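Local coordinates for protein putative ATPase, AAA family (Prochlorococcus marinus subsp. pastoris str. CCMP1986, PDB 3CTD) that is predicted to be a DNA-dependent ATPase of the RarA/MGS1/WRNIP1 subfamily acting in the response to stalled DNA replication, represented here by its helical C-terminal part, at residues F70-L75 against F111-A116; R74-A79 against V92-C97; E81-A86 against S123-S128. The protein carries 1 engineered substitution. One frame throughout, in Å; residues are numbered along the deposited sequence.

Overall arrangement
All three contacts use helix 68-83. In contact 1 it lies beside the nearly parallel helix 110-121; in contact 2 it lies beside the antiparallel helix 90-104. The two share Leu75, have centres about 7 Å apart and touch round Cys97; both are buried and mainly apolar, with no hydrogen bond across either. Contact 3, centred about 12 Å from contact 2 and 17 Å from contact 1, is at the C-terminal end of the same helix, against the loop that follows helix 110-121. It is largely buried but reaches the surface at Pro124, and its chemistry is mixed: a backbone hydrogen bond, serine hydroxyls and a water beside the aliphatic Ile83 and Ala86. All three also touch the second subunit of the tetramer.

Contact 1: residues F70-L75 against F111-A116; sequences FIFRRL and FFLSQA
Leu113 turns CG opposite its own carbonyl carbon (chi1 -76°), and with chi2 at 162° this sets CD2 over one face of the Phe72 ring. This CH-pi contact puts the methyl 3.7 Å from the ring centroid and displaced toward the rim, so the nearest ring atom is CE2, 3.4 Å from CD2. Ile71 meets the same methyl with its branch: CG2, anti to the backbone N, comes within 3.8 Å of Leu113 CD2, the two side chains crossing at about a right angle. Leu113 CD2 is thus shared by two consecutive residues, Ile71 and Phe72. Helices 68-83 and 110-121, two members of the MgsA-type C-terminal helical domain, run nearly parallel here, 19° apart, with their axes 11.0 Å from one another. One turn further on, small Ala116 receives both Leu75 CD1, at 3.8 Å from its CB, and Phe72 CE1, at 4.1 Å. Replacing Phe72 by an alanine would probably leave Leu113 CD2 without its ring and open a gap between Leu113 and Ala116. Leu75 also packs on Phe42 and Ile46 of helix 36-47, while Phe72 also touches Cys98 of helix 90-104.

Contact 2: residues R74-A79 against V92-C97; sequences RLLISA and VVVQSC
Leu76 reaches across to Val94 and Gln95, and its side chain can be followed outward. Its CB leaves the helix neither straight at the partner nor away from it. CG, placed opposite the carbonyl carbon (chi1 -74°), then turns the chain across the interface and comes 4.1 Å from Val94 CG1. At the tip the two methyls divide the work. CD2 lodges between the two residues, 3.7 Å from Val94 CG1 and 3.4 Å from Gln95 OE1, and also lies 3.9 Å from Gln95 CB. CD1 meets the amide oxygen alone, at 3.8 Å from OE1. With CG anti to the backbone N and a bend at chi2 (63°), Gln95 sets its amide oxygen beside the leucine; its NE2 makes a weak hydrogen bond with Asp99, one turn on in the same helix. Val94 points directly at helix 68-83 and spreads its branches along it: CG1, anti to the backbone N, faces Leu76 and also touches Leu75 CB, whereas CG2 turns to Ala79, whose CB lies 4.3 Å away. The antiparallel segments, at 171° with axes 9.4 Å apart, come closest in backbone at Leu76 and Val94, where the CA atoms are 6.3 Å apart. Ile91, one turn before Gln95, packs on Leu76 and Ala79 as well. Phe112 of the third subunit packs against Leu76, and Ser96 on helix 90-104 bonds to Gln95 of the second subunit; within the chain, helices 36-47 and 110-121 enclose helix 68-83 through Leu75 and Ser78.

Contact 3: residues E81-A86 against S123-S128; sequences EDIGLA and SPKSNS
Ser126, Ile83 and Ala86 carry this contact, in which the end of helix 68-83, widened into a pi-type turn and giving way to Gly84 with its positive phi, is met by a loop containing an ST turn at Ser126. The backbone of Ser126 makes the hydrogen bond across the interface: its N donates to Asp82 O at 3.0 Å, bent to 144° at the hydrogen and approaching from above the carbonyl plane, 39° out of it. A carbonyl left over by the helix end is thereby given a donor. The side chain of Ser126 turns OG anti to the backbone N (chi1 164°), where it accepts from Ser128 N at 3.0 Å, closing the turn, and also bonds to Glu192. Its CB rests 3.8 Å from Ala86 CB. Ala86 points straight at the loop, and its methyl presses on the backbone there, 3.4 Å from Pro124 O; it is held in place by its own N, which bonds to Ile83 O. Ile83 sets off away from the loop but touches it along its flank: CG1 lies 3.7 Å from Ser123 CB, and CD1 meets the bent aliphatic chain of Lys125 3.6 Å from its CD. That lysine doubles back so that NZ bonds to Ser123 O in the carbonyl plane, and it is also gripped by the carbonyls of Leu120 and Ala121 at the end of helix 110-121. Asp82 turns its carboxylate instead to Arg47, in a salt bridge, and to His162 of the second subunit. Past Gly84, one water joins the two segments, accepting from Leu85 N at 2.8 Å and donating to Ser128 OG at 2.9 Å.

Contact 1: residues F70-L75 against F111-A116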
loop_
_atom_site.group_PDB
_atom_site.type_symbol
_atom_site.label_atom_id
_atom_site.label_comp_id
_atom_site.label_asym_id
_atom_site.label_seq_id
_atom_site.Cartn_x
_atom_site.Cartn_y
_atom_site.Cartn_z
ATOM N N PHE B 70 -19.344 -5.089 -9.609
ATOM C CA PHE B 70 -20.007 -5.955 -8.656
ATOM C C PHE B 70 -19.036 -7.020 -8.089
ATOM O O PHE B 70 -18.939 -7.212 -6.880
ATOM C CB PHE B 70 -21.260 -6.568 -9.259
ATOM C CG PHE B 70 -21.953 -7.514 -8.366
ATOM C CD1 PHE B 70 -22.441 -7.100 -7.137
ATOM C CD2 PHE B 70 -22.127 -8.833 -8.743
ATOM C CE1 PHE B 70 -23.110 -7.991 -6.289
ATOM C CE2 PHE B 70 -22.778 -9.734 -7.900
ATOM C CZ PHE B 70 -23.287 -9.307 -6.663
ATOM N N ILE B 71 -18.257 -7.660 -8.934
ATOM C CA ILE B 71 -17.315 -8.679 -8.424
ATOM C C ILE B 71 -16.296 -8.045 -7.461
ATOM O O ILE B 71 -16.010 -8.584 -6.397
ATOM C CB ILE B 71 -16.557 -9.367 -9.586
ATOM C CG1 ILE B 71 -17.548 -10.059 -10.542
ATOM C CG2 ILE B 71 -15.450 -10.265 -9.060
ATOM C CD1 ILE B 71 -16.944 -10.309 -11.943
ATOM N N PHE B 72 -15.760 -6.896 -7.835
ATOM C CA PHE B 72 -14.824 -6.153 -6.956
ATOM C C PHE B 72 -15.427 -5.700 -5.627
ATOM O O PHE B 72 -14.707 -5.613 -4.640
ATOM C CB PHE B 72 -14.200 -4.944 -7.655
ATOM C CG PHE B 72 -12.974 -5.280 -8.408
ATOM C CD1 PHE B 72 -11.880 -5.849 -7.753
ATOM C CD2 PHE B 72 -12.904 -5.061 -9.764
ATOM C CE1 PHE B 72 -10.731 -6.178 -8.448
ATOM C CE2 PHE B 72 -11.758 -5.382 -10.441
ATOM C CZ PHE B 72 -10.671 -5.953 -9.793
ATOM N N ARG B 73 -16.731 -5.430 -5.602
ATOM C CA ARG B 73 -17.404 -5.080 -4.335
ATOM C C ARG B 73 -17.319 -6.232 -3.359
ATOM O O ARG B 73 -16.908 -6.047 -2.215
ATOM C CB ARG B 73 -18.875 -4.705 -4.559
ATOM C CG ARG B 73 -19.153 -3.215 -4.589
ATOM C CD ARG B 73 -20.638 -2.887 -4.904
ATOM N NE ARG B 73 -20.552 -2.183 -6.169
ATOM C CZ ARG B 73 -21.242 -2.460 -7.259
ATOM N NH1 ARG B 73 -22.195 -3.409 -7.236
ATOM N NH2 ARG B 73 -20.974 -1.743 -8.350
ATOM N N ARG B 74 -17.694 -7.414 -3.835
ATOM C CA ARG B 74 -17.648 -8.613 -3.036
ATOM C C ARG B 74 -16.254 -9.022 -2.661
ATOM O O ARG B 74 -16.052 -9.536 -1.583
ATOM C CB ARG B 74 -18.374 -9.770 -3.726
ATOM C CG ARG B 74 -19.880 -9.589 -3.758
ATOM C CD ARG B 74 -20.601 -9.599 -2.364
ATOM N NE ARG B 74 -22.000 -9.165 -2.545
ATOM C CZ ARG B 74 -23.050 -9.972 -2.832
ATOM N NH1 ARG B 74 -22.888 -11.300 -2.941
ATOM N NH2 ARG B 74 -24.274 -9.448 -3.010
ATOM N N LEU B 75 -15.283 -8.790 -3.535
ATOM C CA LEU B 75 -13.903 -9.024 -3.176
ATOM C C LEU B 75 -13.425 -8.016 -2.091
ATOM O O LEU B 75 -12.682 -8.397 -1.174
ATOM C CB LEU B 75 -13.009 -8.946 -4.406
ATOM C CG LEU B 75 -13.071 -10.046 -5.475
ATOM C CD1 LEU B 75 -12.188 -9.605 -6.634
ATOM C CD2 LEU B 75 -12.506 -11.308 -4.887
ATOM N N PHE B 111 -6.913 -10.109 -15.559
ATOM C CA PHE B 111 -5.811 -10.502 -14.689
ATOM C C PHE B 111 -5.865 -9.856 -13.279
ATOM O O PHE B 111 -5.338 -10.408 -12.308
ATOM C CB PHE B 111 -4.483 -10.085 -15.330
ATOM C CG PHE B 111 -4.099 -10.853 -16.595
ATOM C CD1 PHE B 111 -2.942 -11.656 -16.613
ATOM C CD2 PHE B 111 -4.836 -10.723 -17.787
ATOM C CE1 PHE B 111 -2.549 -12.355 -17.785
ATOM C CE2 PHE B 111 -4.461 -11.410 -18.963
ATOM C CZ PHE B 111 -3.308 -12.224 -18.962
ATOM N N PHE B 112 -6.408 -8.644 -13.187
ATOM C CA PHE B 112 -6.534 -7.967 -11.883
ATOM C C PHE B 112 -7.685 -8.618 -11.113
ATOM O O PHE B 112 -7.561 -8.813 -9.912
ATOM C CB PHE B 112 -6.698 -6.442 -12.015
ATOM C CG PHE B 112 -5.577 -5.813 -12.725
ATOM C CD1 PHE B 112 -4.324 -5.721 -12.123
ATOM C CD2 PHE B 112 -5.727 -5.383 -14.020
ATOM C CE1 PHE B 112 -3.232 -5.169 -12.813
ATOM C CE2 PHE B 112 -4.648 -4.823 -14.736
ATOM C CZ PHE B 112 -3.406 -4.712 -14.125
ATOM N N LEU B 113 -8.757 -9.037 -11.805
ATOM C CA LEU B 113 -9.804 -9.816 -11.130
ATOM C C LEU B 113 -9.196 -11.098 -10.583
ATOM O O LEU B 113 -9.352 -11.463 -9.398
ATOM C CB LEU B 113 -10.965 -10.110 -12.083
ATOM C CG LEU B 113 -11.938 -8.935 -12.371
ATOM C CD1 LEU B 113 -12.820 -9.118 -13.664
ATOM C CD2 LEU B 113 -12.816 -8.551 -11.151
ATOM N N SER B 114 -8.465 -11.770 -11.455
ATOM C CA SER B 114 -7.765 -12.974 -11.094
ATOM C C SER B 114 -6.743 -12.798 -9.956
ATOM O O SER B 114 -6.811 -13.550 -8.984
ATOM C CB SER B 114 -7.142 -13.570 -12.339
ATOM O OG SER B 114 -6.319 -14.609 -11.957
ATOM N N GLN B 115 -5.822 -11.823 -10.034
ATOM C CA GLN B 115 -4.908 -11.555 -8.889
ATOM C C GLN B 115 -5.643 -11.355 -7.550
ATOM O O GLN B 115 -5.283 -11.941 -6.512
ATOM C CB GLN B 115 -4.047 -10.326 -9.134
ATOM C CG GLN B 115 -3.272 -9.885 -7.914
ATOM C CD GLN B 115 -1.904 -9.288 -8.253
ATOM O OE1 GLN B 115 -1.470 -9.368 -9.389
ATOM N NE2 GLN B 115 -1.243 -8.654 -7.277
ATOM N N ALA B 116 -6.638 -10.463 -7.571
ATOM C CA ALA B 116 -7.396 -10.155 -6.383
ATOM C C ALA B 116 -8.077 -11.420 -5.819
ATOM O O ALA B 116 -8.015 -11.713 -4.611
ATOM C CB ALA B 116 -8.417 -9.074 -6.692
#

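Contact 2: residues R74-A79 against V92-C97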
loop_
_atom_site.group_PDB
_atom_site.type_symbol
_atom_site.label_atom_id
_atom_site.label_comp_id
_atom_site.label_asym_id
_atom_site.label_seq_id
_atom_site.Cartn_x
_atom_site.Cartn_y
_atom_site.Cartn_z
ATOM N N ARG B 74 -17.694 -7.414 -3.835
ATOM C CA ARG B 74 -17.648 -8.613 -3.036
ATOM C C ARG B 74 -16.254 -9.022 -2.661
ATOM O O ARG B 74 -16.052 -9.536 -1.583
ATOM C CB ARG B 74 -18.374 -9.770 -3.726
ATOM C CG ARG B 74 -19.880 -9.589 -3.758
ATOM C CD ARG B 74 -20.601 -9.599 -2.364
ATOM N NE ARG B 74 -22.000 -9.165 -2.545
ATOM C CZ ARG B 74 -23.050 -9.972 -2.832
ATOM N NH1 ARG B 74 -22.888 -11.300 -2.941
ATOM N NH2 ARG B 74 -24.274 -9.448 -3.010
ATOM N N LEU B 75 -15.283 -8.790 -3.535
ATOM C CA LEU B 75 -13.903 -9.024 -3.176
ATOM C C LEU B 75 -13.425 -8.016 -2.091
ATOM O O LEU B 75 -12.682 -8.397 -1.174
ATOM C CB LEU B 75 -13.009 -8.946 -4.406
ATOM C CG LEU B 75 -13.071 -10.046 -5.475
ATOM C CD1 LEU B 75 -12.188 -9.605 -6.634
ATOM C CD2 LEU B 75 -12.506 -11.308 -4.887
ATOM N N LEU B 76 -13.854 -6.753 -2.169
ATOM C CA LEU B 76 -13.432 -5.775 -1.171
ATOM C C LEU B 76 -14.030 -6.183 0.173
ATOM O O LEU B 76 -13.308 -6.306 1.170
ATOM C CB LEU B 76 -13.830 -4.345 -1.529
ATOM C CG LEU B 76 -13.045 -3.634 -2.654
ATOM C CD1 LEU B 76 -13.855 -2.417 -3.182
ATOM C CD2 LEU B 76 -11.618 -3.217 -2.268
ATOM N N ILE B 77 -15.341 -6.424 0.181
ATOM C CA ILE B 77 -16.031 -6.974 1.350
ATOM C C ILE B 77 -15.365 -8.209 1.953
ATOM O O ILE B 77 -15.105 -8.265 3.146
ATOM C CB ILE B 77 -17.491 -7.321 1.010
ATOM C CG1 ILE B 77 -18.225 -6.048 0.536
ATOM C CG2 ILE B 77 -18.183 -8.006 2.197
ATOM C CD1 ILE B 77 -19.699 -6.297 0.105
ATOM N N SER B 78 -15.120 -9.222 1.137
ATOM C CA SER B 78 -14.531 -10.442 1.621
ATOM C C SER B 78 -13.096 -10.198 2.178
ATOM O O SER B 78 -12.669 -10.827 3.157
ATOM C CB SER B 78 -14.576 -11.499 0.518
ATOM O OG SER B 78 -13.462 -12.338 0.682
ATOM N N ALA B 79 -12.372 -9.248 1.612
ATOM C CA ALA B 79 -11.078 -8.883 2.185
ATOM C C ALA B 79 -11.126 -8.396 3.651
ATOM O O ALA B 79 -10.132 -8.462 4.382
ATOM C CB ALA B 79 -10.383 -7.845 1.274
ATOM N N VAL B 92 -5.796 -3.508 0.901
ATOM C CA VAL B 92 -5.004 -2.606 0.073
ATOM C C VAL B 92 -4.748 -3.230 -1.295
ATOM O O VAL B 92 -4.842 -2.556 -2.295
ATOM C CB VAL B 92 -3.641 -2.266 0.743
ATOM C CG1 VAL B 92 -2.764 -1.364 -0.183
ATOM C CG2 VAL B 92 -3.836 -1.662 2.165
ATOM N N VAL B 93 -4.434 -4.525 -1.341
ATOM C CA VAL B 93 -4.080 -5.169 -2.601
ATOM C C VAL B 93 -5.313 -5.228 -3.521
ATOM O O VAL B 93 -5.244 -4.902 -4.717
ATOM C CB VAL B 93 -3.495 -6.609 -2.358
ATOM C CG1 VAL B 93 -3.426 -7.453 -3.668
ATOM C CG2 VAL B 93 -2.123 -6.543 -1.655
ATOM N N VAL B 94 -6.429 -5.679 -2.979
ATOM C CA VAL B 94 -7.647 -5.802 -3.757
ATOM C C VAL B 94 -8.129 -4.440 -4.248
ATOM O O VAL B 94 -8.613 -4.335 -5.358
ATOM C CB VAL B 94 -8.786 -6.396 -2.916
ATOM C CG1 VAL B 94 -10.062 -6.251 -3.665
ATOM C CG2 VAL B 94 -8.486 -7.844 -2.577
ATOM N N GLN B 95 -8.002 -3.403 -3.411
ATOM C CA GLN B 95 -8.427 -2.070 -3.798
ATOM C C GLN B 95 -7.584 -1.592 -4.961
ATOM O O GLN B 95 -8.056 -0.980 -5.906
ATOM C CB GLN B 95 -8.361 -1.083 -2.625
ATOM C CG GLN B 95 -8.586 0.359 -3.042
ATOM C CD GLN B 95 -9.963 0.555 -3.621
ATOM O OE1 GLN B 95 -10.976 0.070 -3.059
ATOM N NE2 GLN B 95 -10.035 1.267 -4.753
ATOM N N SER B 96 -6.324 -1.930 -4.898
ATOM C CA SER B 96 -5.405 -1.591 -5.944
ATOM C C SER B 96 -5.625 -2.388 -7.263
ATOM O O SER B 96 -5.424 -1.854 -8.341
ATOM C CB SER B 96 -4.005 -1.828 -5.372
ATOM O OG SER B 96 -3.016 -1.654 -6.337
ATOM N N CYS B 97 -6.023 -3.663 -7.169
ATOM C CA CYS B 97 -6.551 -4.423 -8.294
ATOM C C CYS B 97 -7.766 -3.724 -8.917
ATOM O O CYS B 97 -7.803 -3.525 -10.141
ATOM C CB CYS B 97 -6.910 -5.836 -7.840
ATOM S SG CYS B 97 -5.426 -6.830 -7.488
#

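Contact 3: residues E81-A86 against S123-S128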
loop_
_atom_site.group_PDB
_atom_site.type_symbol
_atom_site.label_atom_id
_atom_site.label_comp_id
_atom_site.label_asym_id
_atom_site.label_seq_id
_atom_site.Cartn_x
_atom_site.Cartn_y
_atom_site.Cartn_z
ATOM N N GLU B 81 -14.213 -9.046 5.691
ATOM C CA GLU B 81 -15.059 -9.965 6.398
ATOM C C GLU B 81 -14.424 -11.342 6.612
ATOM O O GLU B 81 -14.586 -11.919 7.681
ATOM C CB GLU B 81 -16.377 -10.116 5.684
ATOM C CG GLU B 81 -17.124 -11.299 6.179
ATOM C CD GLU B 81 -18.561 -11.368 5.690
ATOM O OE1 GLU B 81 -19.428 -11.595 6.551
ATOM O OE2 GLU B 81 -18.837 -11.208 4.480
ATOM N N ASP B 82 -13.692 -11.861 5.612
ATOM C CA ASP B 82 -13.212 -13.252 5.629
ATOM C C ASP B 82 -11.711 -13.334 5.788
ATOM O O ASP B 82 -11.226 -14.317 6.279
ATOM C CB ASP B 82 -13.589 -13.992 4.353
ATOM C CG ASP B 82 -15.082 -14.190 4.195
ATOM O OD1 ASP B 82 -15.709 -14.821 5.081
ATOM O OD2 ASP B 82 -15.629 -13.726 3.158
ATOM N N ILE B 83 -10.951 -12.339 5.345
ATOM C CA ILE B 83 -9.504 -12.346 5.604
ATOM C C ILE B 83 -9.220 -11.400 6.788
ATOM O O ILE B 83 -8.692 -11.804 7.841
ATOM C CB ILE B 83 -8.673 -11.907 4.336
ATOM C CG1 ILE B 83 -8.572 -13.013 3.286
ATOM C CG2 ILE B 83 -7.271 -11.397 4.704
ATOM C CD1 ILE B 83 -9.842 -13.503 2.842
ATOM N N GLY B 84 -9.581 -10.138 6.625
ATOM C CA GLY B 84 -9.609 -9.189 7.752
ATOM C C GLY B 84 -8.249 -8.996 8.366
ATOM O O GLY B 84 -7.233 -8.952 7.648
ATOM N N LEU B 85 -8.199 -8.913 9.700
ATOM C CA LEU B 85 -6.913 -8.740 10.374
ATOM C C LEU B 85 -6.006 -9.998 10.362
ATOM O O LEU B 85 -4.984 -10.059 11.066
ATOM C CB LEU B 85 -7.138 -8.236 11.801
ATOM C CG LEU B 85 -8.103 -7.062 11.850
ATOM C CD1 LEU B 85 -8.419 -6.825 13.270
ATOM C CD2 LEU B 85 -7.436 -5.844 11.271
ATOM N N ALA B 86 -6.368 -11.012 9.592
ATOM C CA ALA B 86 -5.402 -12.106 9.384
ATOM C C ALA B 86 -4.301 -11.528 8.482
ATOM O O ALA B 86 -3.128 -11.905 8.579
ATOM C CB ALA B 86 -6.070 -13.331 8.754
ATOM N N SER B 123 -4.989 -16.460 1.184
ATOM C CA SER B 123 -4.569 -15.753 2.402
ATOM C C SER B 123 -5.034 -16.515 3.609
ATOM O O SER B 123 -6.069 -17.221 3.517
ATOM C CB SER B 123 -5.173 -14.353 2.462
ATOM O OG SER B 123 -4.701 -13.575 1.389
ATOM N N PRO B 124 -4.323 -16.354 4.768
ATOM C CA PRO B 124 -4.928 -16.881 6.014
ATOM C C PRO B 124 -6.278 -16.201 6.237
ATOM O O PRO B 124 -6.447 -15.073 5.846
ATOM C CB PRO B 124 -3.911 -16.502 7.140
ATOM C CG PRO B 124 -3.051 -15.418 6.585
ATOM C CD PRO B 124 -3.029 -15.686 5.028
ATOM N N LYS B 125 -7.219 -16.885 6.871
ATOM C CA LYS B 125 -8.558 -16.360 7.088
ATOM C C LYS B 125 -8.836 -15.951 8.546
ATOM O O LYS B 125 -8.268 -16.544 9.479
ATOM C CB LYS B 125 -9.569 -17.416 6.621
ATOM C CG LYS B 125 -9.269 -17.974 5.201
ATOM C CD LYS B 125 -9.538 -16.926 4.047
ATOM C CE LYS B 125 -9.519 -17.571 2.649
ATOM N NZ LYS B 125 -8.134 -18.057 2.230
ATOM N N SER B 126 -9.691 -14.935 8.744
ATOM C CA SER B 126 -10.228 -14.603 10.065
ATOM C C SER B 126 -11.473 -13.832 9.919
ATOM O O SER B 126 -11.505 -12.882 9.119
ATOM C CB SER B 126 -9.263 -13.707 10.817
ATOM O OG SER B 126 -9.888 -13.082 11.919
ATOM N N ASN B 127 -12.498 -14.192 10.693
ATOM C CA ASN B 127 -13.742 -13.396 10.698
ATOM C C ASN B 127 -13.833 -12.399 11.891
ATOM O O ASN B 127 -14.951 -11.949 12.255
ATOM C CB ASN B 127 -14.993 -14.298 10.690
ATOM C CG ASN B 127 -15.152 -15.107 11.985
ATOM O OD1 ASN B 127 -14.271 -15.125 12.840
ATOM N ND2 ASN B 127 -16.271 -15.775 12.123
ATOM N N SER B 128 -12.689 -12.065 12.509
ATOM C CA SER B 128 -12.736 -11.276 13.743
ATOM C C SER B 128 -13.348 -9.858 13.604
ATOM O O SER B 128 -13.756 -9.280 14.603
ATOM C CB SER B 128 -11.396 -11.264 14.488
ATOM O OG SER B 128 -10.499 -10.275 13.991
HETATM O O HOH W 1 -10.306 -10.016 11.082
#